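Local coordinates for BvnE (Penicillium brevicompactum, PDB 6U9I), which acts as a stereoselective semipinacolase, an isomerase that probably carries out the rearrangement step in the assembly of brevianamides, at residues A[26-32]-A[77-81]; A[34-38]-A[63-67]; A[107-112]-A[144-148]; A[116-120]-A[131-135]. All coordinates share one frame; numbering follows the deposited sequence.

Contact 1 (A[26-32]-A[77-81])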
# COMPACT_ATOMS: atom_id res chain seq x y z
N LEU A 26 11.47 -11.32 1.91
CA LEU A 26 11.00 -11.80 0.62
C LEU A 26 11.56 -13.18 0.30
O LEU A 26 10.84 -14.06 -0.20
CB LEU A 26 11.39 -10.82 -0.49
CG LEU A 26 10.60 -9.53 -0.69
CD1 LEU A 26 11.13 -8.83 -1.94
CD2 LEU A 26 9.10 -9.78 -0.83
N SER A 27 12.86 -13.39 0.56
CA SER A 27 13.47 -14.65 0.14
C SER A 27 12.94 -15.81 0.97
O SER A 27 12.73 -16.91 0.44
CB SER A 27 14.99 -14.56 0.23
OG SER A 27 15.40 -14.62 1.58
N THR A 28 12.69 -15.59 2.27
CA THR A 28 12.13 -16.67 3.07
C THR A 28 10.67 -16.92 2.72
O THR A 28 10.20 -18.06 2.81
CB THR A 28 12.30 -16.39 4.58
OG1 THR A 28 11.67 -15.15 4.93
CG2 THR A 28 13.78 -16.31 4.94
N MET A 29 9.94 -15.89 2.29
CA MET A 29 8.60 -16.14 1.78
C MET A 29 8.66 -17.05 0.56
O MET A 29 7.87 -18.00 0.44
CB MET A 29 7.89 -14.83 1.44
CG MET A 29 7.38 -14.07 2.68
SD MET A 29 6.09 -14.95 3.57
CE MET A 29 4.65 -14.59 2.57
N ASN A 30 9.60 -16.79 -0.34
CA ASN A 30 9.73 -17.62 -1.54
C ASN A 30 10.25 -19.02 -1.23
O ASN A 30 10.05 -19.93 -2.05
CB ASN A 30 10.63 -16.92 -2.55
CG ASN A 30 9.89 -15.79 -3.25
OD1 ASN A 30 8.75 -15.97 -3.68
ND2 ASN A 30 10.49 -14.61 -3.29
N ASP A 31 10.91 -19.22 -0.09
CA ASP A 31 11.24 -20.57 0.34
C ASP A 31 9.98 -21.40 0.56
O ASP A 31 10.01 -22.63 0.42
CB ASP A 31 12.10 -20.52 1.60
CG ASP A 31 13.51 -20.03 1.31
OD1 ASP A 31 13.99 -20.21 0.16
OD2 ASP A 31 14.14 -19.46 2.23
N PHE A 32 8.87 -20.74 0.91
CA PHE A 32 7.53 -21.34 0.88
C PHE A 32 7.46 -22.61 1.72
O PHE A 32 6.89 -23.63 1.30
CB PHE A 32 7.08 -21.60 -0.56
CG PHE A 32 5.58 -21.58 -0.73
CD1 PHE A 32 4.84 -20.48 -0.32
CD2 PHE A 32 4.92 -22.65 -1.31
CE1 PHE A 32 3.46 -20.46 -0.48
CE2 PHE A 32 3.53 -22.64 -1.47
CZ PHE A 32 2.80 -21.54 -1.06
N ASN A 77 4.58 -23.49 -6.81
CA ASN A 77 5.33 -22.51 -7.60
C ASN A 77 5.04 -21.08 -7.16
O ASN A 77 4.84 -20.18 -7.97
CB ASN A 77 5.06 -22.70 -9.09
CG ASN A 77 5.53 -24.04 -9.58
OD1 ASN A 77 6.59 -24.52 -9.18
ND2 ASN A 77 4.73 -24.68 -10.43
N PHE A 78 5.01 -20.89 -5.84
CA PHE A 78 4.77 -19.57 -5.26
C PHE A 78 5.92 -18.64 -5.56
O PHE A 78 7.10 -19.02 -5.47
CB PHE A 78 4.58 -19.71 -3.76
CG PHE A 78 4.39 -18.39 -3.04
CD1 PHE A 78 3.16 -17.74 -3.05
CD2 PHE A 78 5.44 -17.81 -2.32
CE1 PHE A 78 2.98 -16.53 -2.37
CE2 PHE A 78 5.27 -16.61 -1.64
CZ PHE A 78 4.04 -15.97 -1.67
N ASN A 79 5.60 -17.39 -5.89
CA ASN A 79 6.61 -16.36 -6.01
C ASN A 79 6.06 -15.05 -5.48
O ASN A 79 4.92 -14.68 -5.79
CB ASN A 79 7.09 -16.17 -7.44
CG ASN A 79 8.18 -15.10 -7.55
OD1 ASN A 79 9.33 -15.31 -7.15
ND2 ASN A 79 7.81 -13.94 -8.06
N LEU A 80 6.86 -14.36 -4.68
CA LEU A 80 6.54 -13.03 -4.17
C LEU A 80 7.70 -12.12 -4.53
O LEU A 80 8.86 -12.47 -4.27
CB LEU A 80 6.31 -13.07 -2.65
CG LEU A 80 5.90 -11.77 -1.96
CD1 LEU A 80 4.55 -11.31 -2.47
CD2 LEU A 80 5.85 -11.99 -0.45
N ALA A 81 7.40 -10.97 -5.13
CA ALA A 81 8.48 -10.15 -5.66
C ALA A 81 8.03 -8.71 -5.75
O ALA A 81 6.83 -8.42 -5.84
CB ALA A 81 8.93 -10.65 -7.04
O HOH W 1 8.15 -20.98 -4.13
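Phe-78 packs on Phe-32, and Leu-80 on Leu-26 and Met-29, where strand 78-82 meets the end of helix 14-31, a helix-on-sheet contact within an alpha+beta fold, with the two segments running nearly antiparallel. Phe-78 starts with its CB seated over the centre of the Phe-32 ring, 3.4 Å from the centroid. Its CG lies against Phe-32 CE1, and its CD2 is 3.4 Å from Phe-32 CD1. Beyond these, Phe-78 CE2 reaches Met-29 O at 3.6 Å. The two ring planes are 12° apart but slid past each other, so CB sits over the centre of the Phe-32 face and only the near part of the Phe-78 ring overlaps it. Further along, Leu-80 CD2 touches both Leu-26 CD2 and Met-29 CB. Asn-30 then uses its amide as a strand neighbour would: OD1 accepts from Leu-80 N at 2.7 Å through an in-plane lone pair, and ND2 donates to Leu-80 O at 2.9 Å. Because Asn-79 and Ala-81 bond to strand 96-107, this satisfies the edge turned the other way. A leucine in place of Asn-30 would probably leave the Leu-80 N-H and C=O without these mates. Between the backbones a water donates to Asn-30 O and, at 2.6 Å, to Phe-78 O.

Contact 2 (A[34-38]-A[63-67])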
# COMPACT_ATOMS: atom_id res chain seq x y z
N PRO A 34 6.21 -23.31 5.87
CA PRO A 34 5.69 -22.59 7.04
C PRO A 34 6.79 -22.06 7.94
O PRO A 34 6.71 -20.91 8.40
CB PRO A 34 4.84 -23.65 7.75
CG PRO A 34 4.31 -24.48 6.61
CD PRO A 34 5.48 -24.57 5.63
N ASP A 35 7.83 -22.85 8.19
CA ASP A 35 8.90 -22.40 9.06
C ASP A 35 9.61 -21.19 8.48
O ASP A 35 9.88 -20.22 9.19
CB ASP A 35 9.90 -23.54 9.30
CG ASP A 35 10.79 -23.28 10.50
OD1 ASP A 35 10.27 -23.22 11.63
OD2 ASP A 35 12.01 -23.11 10.31
N ALA A 36 9.91 -21.21 7.18
CA ALA A 36 10.61 -20.08 6.59
C ALA A 36 9.73 -18.84 6.57
O ALA A 36 10.21 -17.71 6.75
CB ALA A 36 11.07 -20.42 5.17
N MET A 37 8.43 -19.02 6.36
CA MET A 37 7.51 -17.91 6.20
C MET A 37 7.17 -17.21 7.51
O MET A 37 6.52 -16.15 7.46
CB MET A 37 6.24 -18.40 5.52
CG MET A 37 6.54 -18.91 4.10
SD MET A 37 5.21 -19.85 3.35
CE MET A 37 4.28 -18.52 2.58
N VAL A 38 7.55 -17.76 8.66
CA VAL A 38 7.42 -17.06 9.93
C VAL A 38 8.78 -16.82 10.59
O VAL A 38 8.85 -16.52 11.77
CB VAL A 38 6.45 -17.80 10.88
CG1 VAL A 38 5.09 -18.00 10.20
CG2 VAL A 38 7.05 -19.13 11.34
N GLN A 63 -0.53 -18.45 14.82
CA GLN A 63 -1.65 -18.45 13.88
C GLN A 63 -1.16 -18.40 12.44
O GLN A 63 -1.73 -19.05 11.55
CB GLN A 63 -2.57 -17.27 14.15
CG GLN A 63 -3.34 -17.41 15.46
CD GLN A 63 -4.04 -16.13 15.86
OE1 GLN A 63 -3.51 -15.04 15.65
NE2 GLN A 63 -5.21 -16.27 16.48
N LEU A 64 -0.13 -17.59 12.18
CA LEU A 64 0.39 -17.45 10.83
C LEU A 64 1.04 -18.74 10.35
O LEU A 64 0.86 -19.14 9.19
CB LEU A 64 1.39 -16.29 10.80
CG LEU A 64 1.89 -15.80 9.45
CD1 LEU A 64 0.77 -15.20 8.62
CD2 LEU A 64 3.02 -14.79 9.68
N ARG A 65 1.79 -19.41 11.23
CA ARG A 65 2.37 -20.70 10.86
C ARG A 65 1.27 -21.69 10.47
O ARG A 65 1.36 -22.36 9.44
CB ARG A 65 3.22 -21.24 12.01
CG ARG A 65 4.02 -22.49 11.68
CD ARG A 65 4.67 -23.07 12.94
NE ARG A 65 5.78 -22.25 13.42
CZ ARG A 65 7.05 -22.40 13.04
NH1 ARG A 65 7.38 -23.35 12.16
NH2 ARG A 65 7.99 -21.61 13.54
N THR A 66 0.21 -21.76 11.27
CA THR A 66 -0.90 -22.66 10.95
C THR A 66 -1.54 -22.29 9.61
O THR A 66 -1.84 -23.17 8.79
CB THR A 66 -1.95 -22.62 12.07
OG1 THR A 66 -1.36 -23.10 13.27
CG2 THR A 66 -3.17 -23.47 11.71
N PHE A 67 -1.74 -20.99 9.36
CA PHE A 67 -2.28 -20.57 8.07
C PHE A 67 -1.39 -21.04 6.93
O PHE A 67 -1.88 -21.54 5.91
CB PHE A 67 -2.44 -19.05 8.01
CG PHE A 67 -2.78 -18.53 6.63
CD1 PHE A 67 -4.06 -18.70 6.11
CD2 PHE A 67 -1.83 -17.89 5.86
CE1 PHE A 67 -4.37 -18.23 4.84
CE2 PHE A 67 -2.13 -17.42 4.59
CZ PHE A 67 -3.41 -17.59 4.09
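Arg-65 of helix 61-74 reaches across to Asp-35 and Val-38, in a helix-to-helix contact joining that long helix to the short, weakly bonded turn of helix 34-37. Asp-35 and Arg-65 lie side by side and point the same way, their carboxylate and guanidinium planes 42° apart. The salt bridge is lopsided: NH1 of Arg-65 donates to Asp-35 OD1 at 2.9 Å, with the oxygen in the guanidinium plane and offering its anti lone pair, whereas Arg-65 NH2 makes a weak bond of 3.4 Å to the same Asp-35 OD1. The arginine chain is extended to CD and then bends at chi3 (-72°), which turns the guanidinium across Val-38. That valine crosses it at roughly a right angle, laying CG2 over one face of the guanidinium, offset toward the rim, 3.4 Å from Arg-65 NH2. A methionine in place of Arg-65 would probably leave the Asp-35 carboxylate without its charged mate and take the flat group away from Val-38 CG2. Closer to the backbone the contact is mostly between carbon atoms. Pro-34 CB approaches Arg-65 CG at 4.2 Å, while Val-38 and Leu-64 slide past each other in opposite directions. Met-37, alongside in the sequence, packs on Phe-68 and Thr-72 of the long helix and on Met-29 of helix 14-31. The other branch of Val-38, CG1, meets Leu-64 CD2 at 3.9 Å.

Contact 3 (A[107-112]-A[144-148])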
# COMPACT_ATOMS: atom_id res chain seq x y z
N ALA A 107 -2.80 -22.92 -8.14
CA ALA A 107 -3.75 -23.58 -7.26
C ALA A 107 -4.63 -24.52 -8.09
O ALA A 107 -4.51 -24.59 -9.31
CB ALA A 107 -4.58 -22.53 -6.51
N ALA A 108 -5.51 -25.25 -7.40
CA ALA A 108 -6.41 -26.16 -8.12
C ALA A 108 -7.32 -25.38 -9.07
O ALA A 108 -7.55 -25.81 -10.21
CB ALA A 108 -7.23 -26.98 -7.13
N CYS A 109 -7.82 -24.23 -8.64
CA CYS A 109 -8.70 -23.42 -9.47
C CYS A 109 -7.95 -22.63 -10.54
O CYS A 109 -8.59 -21.86 -11.27
CB CYS A 109 -9.52 -22.45 -8.61
SG CYS A 109 -8.57 -21.06 -7.90
N GLY A 110 -6.63 -22.78 -10.66
CA GLY A 110 -5.86 -22.06 -11.64
C GLY A 110 -4.84 -21.14 -10.98
O GLY A 110 -4.37 -21.40 -9.86
N LEU A 111 -4.53 -20.05 -11.67
CA LEU A 111 -3.49 -19.12 -11.21
C LEU A 111 -3.99 -18.24 -10.07
O LEU A 111 -5.15 -17.83 -10.03
CB LEU A 111 -3.02 -18.24 -12.36
CG LEU A 111 -2.33 -18.99 -13.50
CD1 LEU A 111 -1.74 -18.00 -14.48
CD2 LEU A 111 -1.25 -19.90 -12.93
N TYR A 112 -3.09 -17.96 -9.14
CA TYR A 112 -3.29 -16.96 -8.10
C TYR A 112 -2.31 -15.83 -8.37
O TYR A 112 -1.09 -16.05 -8.35
CB TYR A 112 -3.06 -17.55 -6.71
CG TYR A 112 -3.08 -16.53 -5.60
CD1 TYR A 112 -4.29 -16.08 -5.07
CD2 TYR A 112 -1.90 -16.03 -5.06
CE1 TYR A 112 -4.32 -15.15 -4.05
CE2 TYR A 112 -1.93 -15.09 -4.03
CZ TYR A 112 -3.14 -14.65 -3.54
OH TYR A 112 -3.17 -13.73 -2.52
N PHE A 144 -10.96 -14.57 -5.79
CA PHE A 144 -10.24 -15.84 -5.66
C PHE A 144 -10.94 -16.77 -4.68
O PHE A 144 -10.94 -17.99 -4.88
CB PHE A 144 -8.79 -15.60 -5.24
CG PHE A 144 -7.96 -16.85 -5.23
CD1 PHE A 144 -7.41 -17.34 -6.41
CD2 PHE A 144 -7.72 -17.54 -4.05
CE1 PHE A 144 -6.64 -18.50 -6.41
CE2 PHE A 144 -6.96 -18.69 -4.04
CZ PHE A 144 -6.42 -19.17 -5.22
N ALA A 145 -11.54 -16.22 -3.62
CA ALA A 145 -12.34 -17.05 -2.72
C ALA A 145 -13.51 -17.69 -3.46
O ALA A 145 -13.80 -18.87 -3.28
CB ALA A 145 -12.83 -16.23 -1.54
N GLU A 146 -14.19 -16.91 -4.32
CA GLU A 146 -15.26 -17.45 -5.15
C GLU A 146 -14.74 -18.56 -6.06
O GLU A 146 -15.34 -19.64 -6.12
CB GLU A 146 -15.88 -16.33 -5.99
CG GLU A 146 -16.49 -15.19 -5.19
CD GLU A 146 -16.77 -13.96 -6.05
OE1 GLU A 146 -17.30 -12.96 -5.50
OE2 GLU A 146 -16.47 -13.98 -7.26
N ARG A 147 -13.64 -18.31 -6.77
CA ARG A 147 -13.09 -19.32 -7.68
C ARG A 147 -12.73 -20.61 -6.96
O ARG A 147 -12.85 -21.69 -7.54
CB ARG A 147 -11.85 -18.78 -8.40
CG ARG A 147 -12.12 -17.70 -9.41
CD ARG A 147 -10.80 -17.05 -9.82
NE ARG A 147 -9.85 -18.05 -10.29
CZ ARG A 147 -8.53 -17.87 -10.32
NH1 ARG A 147 -8.01 -16.73 -9.91
NH2 ARG A 147 -7.74 -18.84 -10.76
N GLN A 148 -12.28 -20.50 -5.72
CA GLN A 148 -11.90 -21.64 -4.94
C GLN A 148 -13.13 -22.40 -4.49
O GLN A 148 -13.14 -23.62 -4.57
CB GLN A 148 -10.98 -21.27 -3.77
CG GLN A 148 -9.50 -21.17 -4.09
CD GLN A 148 -8.62 -21.56 -2.93
OE1 GLN A 148 -8.86 -21.14 -1.80
NE2 GLN A 148 -7.59 -22.40 -3.19
O HOH W 2 -10.78 -20.40 -11.92
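Phe-144, on helix 138-150, is pressed between Tyr-112, Cys-109 and Ala-107, so that the C-terminal helix packs on the tip of a beta hairpin whose strands 96-107 and 110-122 are joined by a type I turn from Ala-107 to Gly-110. This is the tight part. Tyr-112 meets the phenylalanine in a T-shaped stack, planes 73° apart, with its CD1 over the centre of the Phe-144 face and 3.6 Å from Phe-144 CD1. Cys-109 SG comes in obliquely as a sulfur-aromatic contact, 3.5 Å from Phe-144 CE1; a chi1 of 72° sets the sulfur between the backbone N and the carbonyl carbon, turned to the helix. Ala-107 CB completes the surround at the ring edge, 4.0 Å from Phe-144 CZ. At its far end, Tyr-112 OH bonds to Tyr-116 OH and Asn-114.

The looser side is polar and hydrated. Here Arg-147 lays its guanidinium over Cys-109 SG and directs its N-H groups at the turn and the start of strand 110-122. NH1 and NH2 both donate to Leu-111 O, the bond from Arg-147 NH2 being 2.9 Å, and NH2 also reaches Cys-109 O at 3.2 Å from above the carbonyl plane. Three bonds, all close to the guanidinium plane, hold the group edge-on to the hairpin backbone. Gly-110, at positive phi, lies at the guanidinium edge; a CB here would jam against Cys-109 O and also crowd Arg-147 NH2. A water bridges the outer side, donating to Cys-109 O and accepting from Arg-147 NE at 3.0 Å.

Contact 4 (A[116-120]-A[131-135])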
# COMPACT_ATOMS: atom_id res chain seq x y z
N TYR A 116 -0.00 -6.35 -3.66
CA TYR A 116 -0.07 -5.86 -2.29
C TYR A 116 0.79 -4.62 -2.11
O TYR A 116 1.80 -4.44 -2.80
CB TYR A 116 0.42 -6.88 -1.25
CG TYR A 116 0.09 -8.31 -1.56
CD1 TYR A 116 0.81 -9.02 -2.53
CD2 TYR A 116 -0.93 -8.97 -0.88
CE1 TYR A 116 0.51 -10.32 -2.81
CE2 TYR A 116 -1.24 -10.30 -1.17
CZ TYR A 116 -0.51 -10.96 -2.13
OH TYR A 116 -0.77 -12.28 -2.45
N MET A 117 0.41 -3.81 -1.14
CA MET A 117 1.31 -2.84 -0.52
C MET A 117 1.57 -3.32 0.90
O MET A 117 0.64 -3.43 1.70
CB MET A 117 0.71 -1.43 -0.54
CG MET A 117 1.71 -0.31 -0.30
SD MET A 117 2.87 -0.08 -1.68
CE MET A 117 1.79 0.43 -3.00
N VAL A 118 2.83 -3.62 1.21
CA VAL A 118 3.22 -4.18 2.50
C VAL A 118 4.04 -3.15 3.27
O VAL A 118 4.87 -2.45 2.69
CB VAL A 118 4.01 -5.49 2.28
CG1 VAL A 118 4.77 -5.91 3.53
CG2 VAL A 118 3.06 -6.60 1.82
N VAL A 119 3.78 -3.05 4.57
CA VAL A 119 4.57 -2.21 5.47
C VAL A 119 5.20 -3.13 6.51
O VAL A 119 4.49 -3.69 7.35
CB VAL A 119 3.73 -1.12 6.15
CG1 VAL A 119 4.63 -0.26 7.06
CG2 VAL A 119 2.98 -0.28 5.12
N LEU A 120 6.52 -3.32 6.42
CA LEU A 120 7.28 -4.06 7.41
C LEU A 120 7.81 -3.09 8.46
O LEU A 120 8.35 -2.04 8.11
CB LEU A 120 8.46 -4.79 6.76
CG LEU A 120 8.17 -5.70 5.56
CD1 LEU A 120 9.46 -6.30 5.01
CD2 LEU A 120 7.25 -6.81 5.98
N ASP A 131 6.31 -6.23 12.95
CA ASP A 131 4.95 -5.95 12.51
C ASP A 131 4.92 -6.00 10.99
O ASP A 131 5.87 -5.56 10.34
CB ASP A 131 4.47 -4.58 12.98
CG ASP A 131 3.00 -4.35 12.68
OD1 ASP A 131 2.16 -4.94 13.40
OD2 ASP A 131 2.66 -3.60 11.73
N VAL A 132 3.84 -6.53 10.43
CA VAL A 132 3.59 -6.48 8.99
C VAL A 132 2.15 -6.05 8.76
O VAL A 132 1.23 -6.67 9.30
CB VAL A 132 3.78 -7.85 8.31
CG1 VAL A 132 3.70 -7.68 6.81
CG2 VAL A 132 5.07 -8.45 8.71
N ILE A 133 1.96 -5.01 7.94
CA ILE A 133 0.65 -4.74 7.36
C ILE A 133 0.68 -5.23 5.93
O ILE A 133 1.57 -4.84 5.17
CB ILE A 133 0.30 -3.25 7.38
CG1 ILE A 133 0.31 -2.69 8.78
CG2 ILE A 133 -1.06 -3.02 6.68
CD1 ILE A 133 0.21 -1.19 8.78
N GLU A 134 -0.29 -6.05 5.55
CA GLU A 134 -0.38 -6.58 4.20
C GLU A 134 -1.67 -6.06 3.57
O GLU A 134 -2.75 -6.61 3.78
CB GLU A 134 -0.32 -8.10 4.20
CG GLU A 134 1.04 -8.64 4.59
CD GLU A 134 1.07 -10.15 4.70
OE1 GLU A 134 -0.00 -10.79 4.69
OE2 GLU A 134 2.19 -10.70 4.81
N PHE A 135 -1.55 -4.98 2.79
CA PHE A 135 -2.70 -4.35 2.15
C PHE A 135 -2.88 -4.99 0.77
O PHE A 135 -2.13 -4.68 -0.16
CB PHE A 135 -2.47 -2.84 2.05
CG PHE A 135 -3.72 -2.04 1.77
CD1 PHE A 135 -4.34 -2.09 0.52
CD2 PHE A 135 -4.25 -1.20 2.74
CE1 PHE A 135 -5.49 -1.34 0.25
CE2 PHE A 135 -5.41 -0.44 2.48
CZ PHE A 135 -6.02 -0.52 1.24
O HOH W 3 4.19 -2.56 9.87
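Asp-131 and Leu-120 begin a pairing of two strands, 110-122 and 129-136, that form an antiparallel beta hairpin in the curved mixed sheet, a plan consistent with the SnoaL-like, NTF2-like fold. At Asp-131 the backbone O takes a CA-H...O contact from Leu-120, and a water lies between Asp-131 OD2 and Val-119 O, 2.8 Å from the latter. The other carboxylate oxygen, OD1, is held by a salt bridge to Arg-48 on the next strand.

Val-132 forms a non-hydrogen-bonded pair with Leu-120, and the two side chains run alongside each other, Val-132 CG1 3.7 Å from Leu-120 CD2. With chi1 of Leu-120 at -53°, its CG sits beside the backbone N and CD2 is brought to the valine. Leu-120 and Glu-134 also pack on Trp-25 of helix 14-31, which lies on this face.

Ile-133 is a hydrogen-bonded partner of Val-119: its N donates to Val-119 O and its O accepts from Val-119 N, each at 2.9 Å. On the opposite face Val-119 CB and Ile-133 CB stand 4.2 Å apart, and a glycerol lies close to the isoleucine side chain. Glu-134 forms a non-hydrogen-bonded pair with Val-118; in the modelled conformers Glu-134 CG lies alongside Val-118 CG2.

Phe-135 repeats the two-bond pattern with Met-117, whose side chain, on the Ile-133 face, packs on Met-117 of the second subunit. Phe-135 O, already bonded to Met-117 N, also takes a CA-H...O contact from Tyr-116 CA at 3.2 Å.

In the fold
From the N terminus, helix 14-31 supplies the first half of contact 1, and the chain turns directly into helix 34-37, the first half of contact 2. Contact 2 closes first, on helix 61-74, and is nested inside the loop that contact 1 closes at strand 78-82; Phe-32 and Met-37 touch between the two. The second half of the chain repeats this nesting: contact 3 opens at segment 107-112, around the hairpin turn, contact 4 closes the hairpin of strands 110-122 and 129-136 inside it, and helix 138-150 completes contact 3. The two nested pairs are in series, yet Leu-80 touches Tyr-116, and contacts 1, 3 and 4 all reach one sheet.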